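Local atomic coordinates of spindle assembly abnormal protein 6 (Caenorhabditis elegans, PDB entry 4G79), a protein that serves as the central scaffolding component of centrioles, setting their ninefold symmetry, and is required for centrosome biogenesis and duplication. Residues Glu106-Leu111 with Ser119-Ser124; Ala8-Thr13 with Val36-Ser41. One frame throughout, in Å; residues are numbered along the deposited sequence.

Interaction 1: Glu106-Leu111 with Ser119-Ser124; sequences EINIIL and SFELFS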
loop_
_atom_site.group_PDB
_atom_site.type_symbol
_atom_site.label_atom_id
_atom_site.label_comp_id
_atom_site.label_asym_id
_atom_site.label_seq_id
_atom_site.Cartn_x
_atom_site.Cartn_y
_atom_site.Cartn_z
ATOM N N GLU A 106 12.252 -5.451 1.945
ATOM C CA GLU A 106 13.073 -4.567 1.117
ATOM C C GLU A 106 13.035 -3.164 1.694
ATOM O O GLU A 106 11.954 -2.654 2.005
ATOM C CB GLU A 106 12.600 -4.544 -0.351
ATOM C CG GLU A 106 12.402 -5.907 -1.001
ATOM C CD GLU A 106 10.979 -6.416 -0.876
ATOM O OE1 GLU A 106 10.065 -5.746 -1.403
ATOM O OE2 GLU A 106 10.768 -7.452 -0.206
ATOM N N ILE A 107 14.214 -2.542 1.840
ATOM C CA ILE A 107 14.308 -1.175 2.345
ATOM C C ILE A 107 14.818 -0.240 1.267
ATOM O O ILE A 107 15.853 -0.514 0.628
ATOM C CB ILE A 107 15.212 -1.107 3.618
ATOM C CG1 ILE A 107 14.563 -1.845 4.825
ATOM C CG2 ILE A 107 15.526 0.364 4.026
ATOM C CD1 ILE A 107 15.558 -2.128 5.926
ATOM N N ASN A 108 14.154 0.902 1.109
ATOM C CA ASN A 108 14.683 1.979 0.257
ATOM C C ASN A 108 14.978 3.158 1.120
ATOM O O ASN A 108 14.159 3.510 1.982
ATOM C CB ASN A 108 13.733 2.454 -0.847
ATOM C CG ASN A 108 13.508 1.534 -2.000
ATOM O OD1 ASN A 108 14.220 0.554 -2.201
ATOM N ND2 ASN A 108 12.479 1.841 -2.773
ATOM N N ILE A 109 16.122 3.791 0.881
ATOM C CA ILE A 109 16.495 5.031 1.570
ATOM C C ILE A 109 16.713 6.057 0.464
ATOM O O ILE A 109 17.501 5.812 -0.459
ATOM C CB ILE A 109 17.720 4.859 2.512
ATOM C CG1 ILE A 109 17.409 3.873 3.668
ATOM C CG2 ILE A 109 18.184 6.213 3.060
ATOM C CD1 ILE A 109 18.665 3.138 4.168
ATOM N N ILE A 110 15.924 7.127 0.476
ATOM C CA ILE A 110 16.027 8.156 -0.545
ATOM C C ILE A 110 16.699 9.317 0.145
ATOM O O ILE A 110 16.116 9.918 1.040
ATOM C CB ILE A 110 14.657 8.498 -1.182
ATOM C CG1 ILE A 110 14.000 7.244 -1.812
ATOM C CG2 ILE A 110 14.771 9.628 -2.203
ATOM C CD1 ILE A 110 12.779 6.912 -1.203
ATOM N N LEU A 111 17.962 9.552 -0.218
ATOM C CA LEU A 111 18.831 10.554 0.363
ATOM C C LEU A 111 18.651 11.907 -0.278
ATOM O O LEU A 111 18.725 12.036 -1.501
ATOM C CB LEU A 111 20.291 10.083 0.199
ATOM C CG LEU A 111 21.352 10.748 1.054
ATOM C CD1 LEU A 111 21.097 10.505 2.508
ATOM C CD2 LEU A 111 22.723 10.218 0.697
ATOM N N SER A 119 14.384 9.513 3.391
ATOM C CA SER A 119 13.122 8.833 3.587
ATOM C C SER A 119 13.459 7.376 3.721
ATOM O O SER A 119 14.178 6.850 2.884
ATOM C CB SER A 119 12.178 9.099 2.420
ATOM O OG SER A 119 10.996 8.325 2.533
ATOM N N PHE A 120 13.073 6.757 4.832
ATOM C CA PHE A 120 13.291 5.347 5.073
ATOM C C PHE A 120 11.966 4.677 4.677
ATOM O O PHE A 120 10.924 5.011 5.252
ATOM C CB PHE A 120 13.663 5.108 6.558
ATOM C CG PHE A 120 13.746 3.656 6.983
ATOM C CD1 PHE A 120 12.617 2.975 7.414
ATOM C CD2 PHE A 120 14.961 2.972 6.953
ATOM C CE1 PHE A 120 12.699 1.633 7.814
ATOM C CE2 PHE A 120 15.046 1.648 7.380
ATOM C CZ PHE A 120 13.914 0.984 7.789
ATOM N N GLU A 121 12.004 3.755 3.737
ATOM C CA GLU A 121 10.796 3.081 3.264
ATOM C C GLU A 121 10.930 1.599 3.441
ATOM O O GLU A 121 11.921 1.029 2.995
ATOM C CB GLU A 121 10.564 3.400 1.783
ATOM C CG GLU A 121 10.517 4.882 1.428
ATOM C CD GLU A 121 9.970 5.171 0.041
ATOM O OE1 GLU A 121 10.407 4.510 -0.930
ATOM O OE2 GLU A 121 9.114 6.075 -0.079
ATOM N N LEU A 122 9.963 0.982 4.126
ATOM C CA LEU A 122 9.951 -0.460 4.361
ATOM C C LEU A 122 8.883 -1.102 3.480
ATOM O O LEU A 122 7.759 -0.617 3.467
ATOM C CB LEU A 122 9.690 -0.757 5.860
ATOM C CG LEU A 122 9.727 -2.244 6.252
ATOM C CD1 LEU A 122 11.083 -2.867 5.917
ATOM C CD2 LEU A 122 9.458 -2.384 7.733
ATOM N N PHE A 123 9.221 -2.212 2.788
ATOM C CA PHE A 123 8.297 -2.912 1.891
ATOM C C PHE A 123 8.245 -4.344 2.186
ATOM O O PHE A 123 9.188 -4.874 2.745
ATOM C CB PHE A 123 8.735 -2.776 0.409
ATOM C CG PHE A 123 8.809 -1.372 -0.135
ATOM C CD1 PHE A 123 9.934 -0.577 0.093
ATOM C CD2 PHE A 123 7.786 -0.862 -0.928
ATOM C CE1 PHE A 123 10.019 0.708 -0.442
ATOM C CE2 PHE A 123 7.864 0.433 -1.449
ATOM C CZ PHE A 123 8.988 1.200 -1.216
ATOM N N SER A 124 7.163 -4.995 1.774
ATOM C CA SER A 124 7.040 -6.451 1.805
ATOM C C SER A 124 6.341 -6.840 0.484
ATOM O O SER A 124 5.113 -6.811 0.398
ATOM C CB SER A 124 6.302 -6.914 3.054
ATOM O OG SER A 124 6.303 -8.328 3.112
#
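The F123 ring carries the backbone carbonyl of E106 at its edge, in the ring plane, with CD1 3.5 Å from E106 O. Next to CD1, the ring's CE1 meets the amide of N108, with N108 ND2 3.6 Å from F123 CE1 and the two planes turned 59° apart. With F123 CG anti to its carbonyl carbon (chi1 -60°), the ring lies back along its own strand rather than out over E106. Further along this side, the amide of N108 and the carboxylate of E121 come near each other without bonding, and I110 CD1 packs 3.4 Å from E121 OE1. On the other side of the strands, F120 meets I107 obliquely, the CG2 branch of I107 lying 3.6 Å from F120 CE2, while I107 CG1 touches L122 CD1 at 3.8 Å.

Six backbone hydrogen bonds tie the strands, two each at E106-F123, N108-E121 and I110-S119. The bond from E121 N to N108 O is the shortest, at 2.8 Å. Strand 7-21 pairs with the outer side of 106-111, and strand 132-140 with that of 119-123. Antiparallel and joined by a short connection, the two strands form a beta hairpin in the SAS-6 N-terminal head domain, with I107, I109, F120 and L122 on its buried side.

Interaction 2: Ala8-Thr13 with Val36-Ser41; sequences ALFDQT and VKLKIS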
loop_
_atom_site.group_PDB
_atom_site.type_symbol
_atom_site.label_atom_id
_atom_site.label_comp_id
_atom_site.label_asym_id
_atom_site.label_seq_id
_atom_site.Cartn_x
_atom_site.Cartn_y
_atom_site.Cartn_z
ATOM N N ALA A 8 16.921 -0.469 24.065
ATOM C CA ALA A 8 17.225 -0.936 22.713
ATOM C C ALA A 8 16.251 -2.044 22.342
ATOM O O ALA A 8 16.018 -2.951 23.147
ATOM C CB ALA A 8 18.665 -1.430 22.631
ATOM N N LEU A 9 15.612 -1.938 21.166
ATOM C CA LEU A 9 14.628 -2.932 20.749
ATOM C C LEU A 9 15.114 -3.725 19.564
ATOM O O LEU A 9 14.740 -4.876 19.405
ATOM C CB LEU A 9 13.278 -2.283 20.408
ATOM C CG LEU A 9 12.564 -1.457 21.509
ATOM C CD1 LEU A 9 11.356 -0.761 20.917
ATOM C CD2 LEU A 9 12.099 -2.334 22.668
ATOM N N PHE A 10 15.970 -3.113 18.735
ATOM C CA PHE A 10 16.486 -3.706 17.516
ATOM C C PHE A 10 17.768 -3.003 17.144
ATOM O O PHE A 10 17.844 -1.777 17.232
ATOM C CB PHE A 10 15.430 -3.557 16.393
ATOM C CG PHE A 10 15.790 -4.148 15.038
ATOM C CD1 PHE A 10 16.483 -3.399 14.097
ATOM C CD2 PHE A 10 15.325 -5.403 14.663
ATOM C CE1 PHE A 10 16.793 -3.929 12.835
ATOM C CE2 PHE A 10 15.588 -5.919 13.377
ATOM C CZ PHE A 10 16.327 -5.177 12.475
ATOM N N ASP A 11 18.775 -3.780 16.729
ATOM C CA ASP A 11 20.066 -3.261 16.269
ATOM C C ASP A 11 20.652 -4.250 15.292
ATOM O O ASP A 11 21.257 -5.232 15.704
ATOM C CB ASP A 11 21.023 -3.007 17.444
ATOM C CG ASP A 11 22.289 -2.244 17.087
ATOM O OD1 ASP A 11 22.635 -2.190 15.887
ATOM O OD2 ASP A 11 22.908 -1.674 18.001
ATOM N N GLN A 12 20.431 -4.028 13.995
ATOM C CA GLN A 12 20.961 -4.940 12.988
ATOM C C GLN A 12 21.491 -4.214 11.789
ATOM O O GLN A 12 20.981 -3.159 11.435
ATOM C CB GLN A 12 19.859 -5.900 12.493
ATOM C CG GLN A 12 19.154 -6.734 13.572
ATOM C CD GLN A 12 19.942 -7.919 14.038
ATOM O OE1 GLN A 12 20.853 -8.408 13.355
ATOM N NE2 GLN A 12 19.579 -8.426 15.209
ATOM N N THR A 13 22.469 -4.830 11.112
ATOM C CA THR A 13 22.955 -4.376 9.834
ATOM C C THR A 13 22.055 -5.036 8.797
ATOM O O THR A 13 21.868 -6.259 8.817
ATOM C CB THR A 13 24.441 -4.709 9.651
ATOM O OG1 THR A 13 25.190 -3.993 10.639
ATOM C CG2 THR A 13 24.927 -4.346 8.264
ATOM N N VAL A 36 23.346 -1.040 5.872
ATOM C CA VAL A 36 22.962 0.083 6.745
ATOM C C VAL A 36 22.697 -0.466 8.142
ATOM O O VAL A 36 22.154 -1.561 8.274
ATOM C CB VAL A 36 21.721 0.853 6.186
ATOM C CG1 VAL A 36 21.156 1.858 7.189
ATOM C CG2 VAL A 36 22.036 1.554 4.881
ATOM N N LYS A 37 23.076 0.282 9.186
ATOM C CA LYS A 37 22.760 -0.178 10.538
ATOM C C LYS A 37 21.477 0.518 10.951
ATOM O O LYS A 37 21.401 1.747 10.931
ATOM C CB LYS A 37 23.895 0.067 11.549
ATOM C CG LYS A 37 23.544 -0.374 12.989
ATOM C CD LYS A 37 24.778 -0.448 13.899
ATOM C CE LYS A 37 25.579 -1.734 13.765
ATOM N NZ LYS A 37 24.807 -2.942 14.183
ATOM N N LEU A 38 20.468 -0.275 11.307
ATOM C CA LEU A 38 19.187 0.248 11.766
ATOM C C LEU A 38 19.036 -0.069 13.230
ATOM O O LEU A 38 19.193 -1.221 13.637
ATOM C CB LEU A 38 18.013 -0.355 10.972
ATOM C CG LEU A 38 16.575 -0.045 11.536
ATOM C CD1 LEU A 38 16.279 1.467 11.507
ATOM C CD2 LEU A 38 15.510 -0.812 10.778
ATOM N N LYS A 39 18.734 0.953 14.011
ATOM C CA LYS A 39 18.464 0.814 15.447
ATOM C C LYS A 39 17.083 1.320 15.733
ATOM O O LYS A 39 16.719 2.414 15.278
ATOM C CB LYS A 39 19.474 1.591 16.308
ATOM C CG LYS A 39 20.925 1.204 16.093
ATOM C CD LYS A 39 21.830 2.072 17.007
ATOM C CE LYS A 39 23.290 1.729 16.901
ATOM N NZ LYS A 39 24.132 2.670 17.700
ATOM N N ILE A 40 16.333 0.554 16.531
ATOM C CA ILE A 40 14.992 0.953 16.999
ATOM C C ILE A 40 15.047 0.867 18.501
ATOM O O ILE A 40 15.547 -0.124 19.046
ATOM C CB ILE A 40 13.821 0.126 16.407
ATOM C CG1 ILE A 40 13.878 0.090 14.848
ATOM C CG2 ILE A 40 12.453 0.675 16.899
ATOM C CD1 ILE A 40 12.895 -1.103 14.192
ATOM N N SER A 41 14.604 1.931 19.163
ATOM C CA SER A 41 14.576 1.966 20.628
ATOM C C SER A 41 13.349 2.681 21.124
ATOM O O SER A 41 12.659 3.332 20.343
ATOM C CB SER A 41 15.844 2.668 21.126
ATOM O OG SER A 41 15.929 3.995 20.634
#
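D11 and K37 form a salt bridge between the strands, K37 NZ donating to D11 OD1 at 2.9 Å. The ammonium comes in on the syn side of OD1, 35° out of the carboxylate plane. Bends at chi3 and chi4 (-82° and -64°) fold the lysine back to reach it. K39, by contrast, is extended and runs alongside D11 in the same direction; its CE passes 3.6 Å from D11 OD2, and its ammonium stays beyond salt-bridge range.

On the reverse side, F10 crosses L38 at about a right angle, CE1 being 3.9 Å from L38 CD2, and L38 O lies at the ring edge. One face of this ring is covered by Q12 CG of the same strand, 3.4 Å above the plane and offset toward the rim. I97, L100 and L101 of helix 92-102 also pack on F10, placing it between sheet and helix.

Backbone bonds fix this register at Q12-L38 and F10-I40. At the bulge, the extra residue in 8-13 shifts the pairing by one, and I40 O accepts from both L9 N (2.8 Å) and F10 N (3.0 Å). Two successive residues facing one partner make a classic beta bulge, here in the antiparallel hairpin of strands 7-21 and 29-44.

Overall arrangement
Interactions 1 and 2 are two antiparallel hairpins of one sheet in the globular N-terminal domain, their centres about 15 Å apart. Strand 7-21 joins them: its 8-13 part pairs with 36-41, and its later residues S17 and L19 bond to the backbone of 106-111. They also touch directly through apolar side chains, I109 CD1 lying 3.8 Å from V36 CG2 and F120 CZ 3.8 Å from L38 CD2. The buried side of interaction 1 thus continues into the L38 side of interaction 2, whereas the D11-K37 salt bridge lies on the reverse side of its strands. In the whole protein, this globular part links coiled-coil dimers into the inner ring.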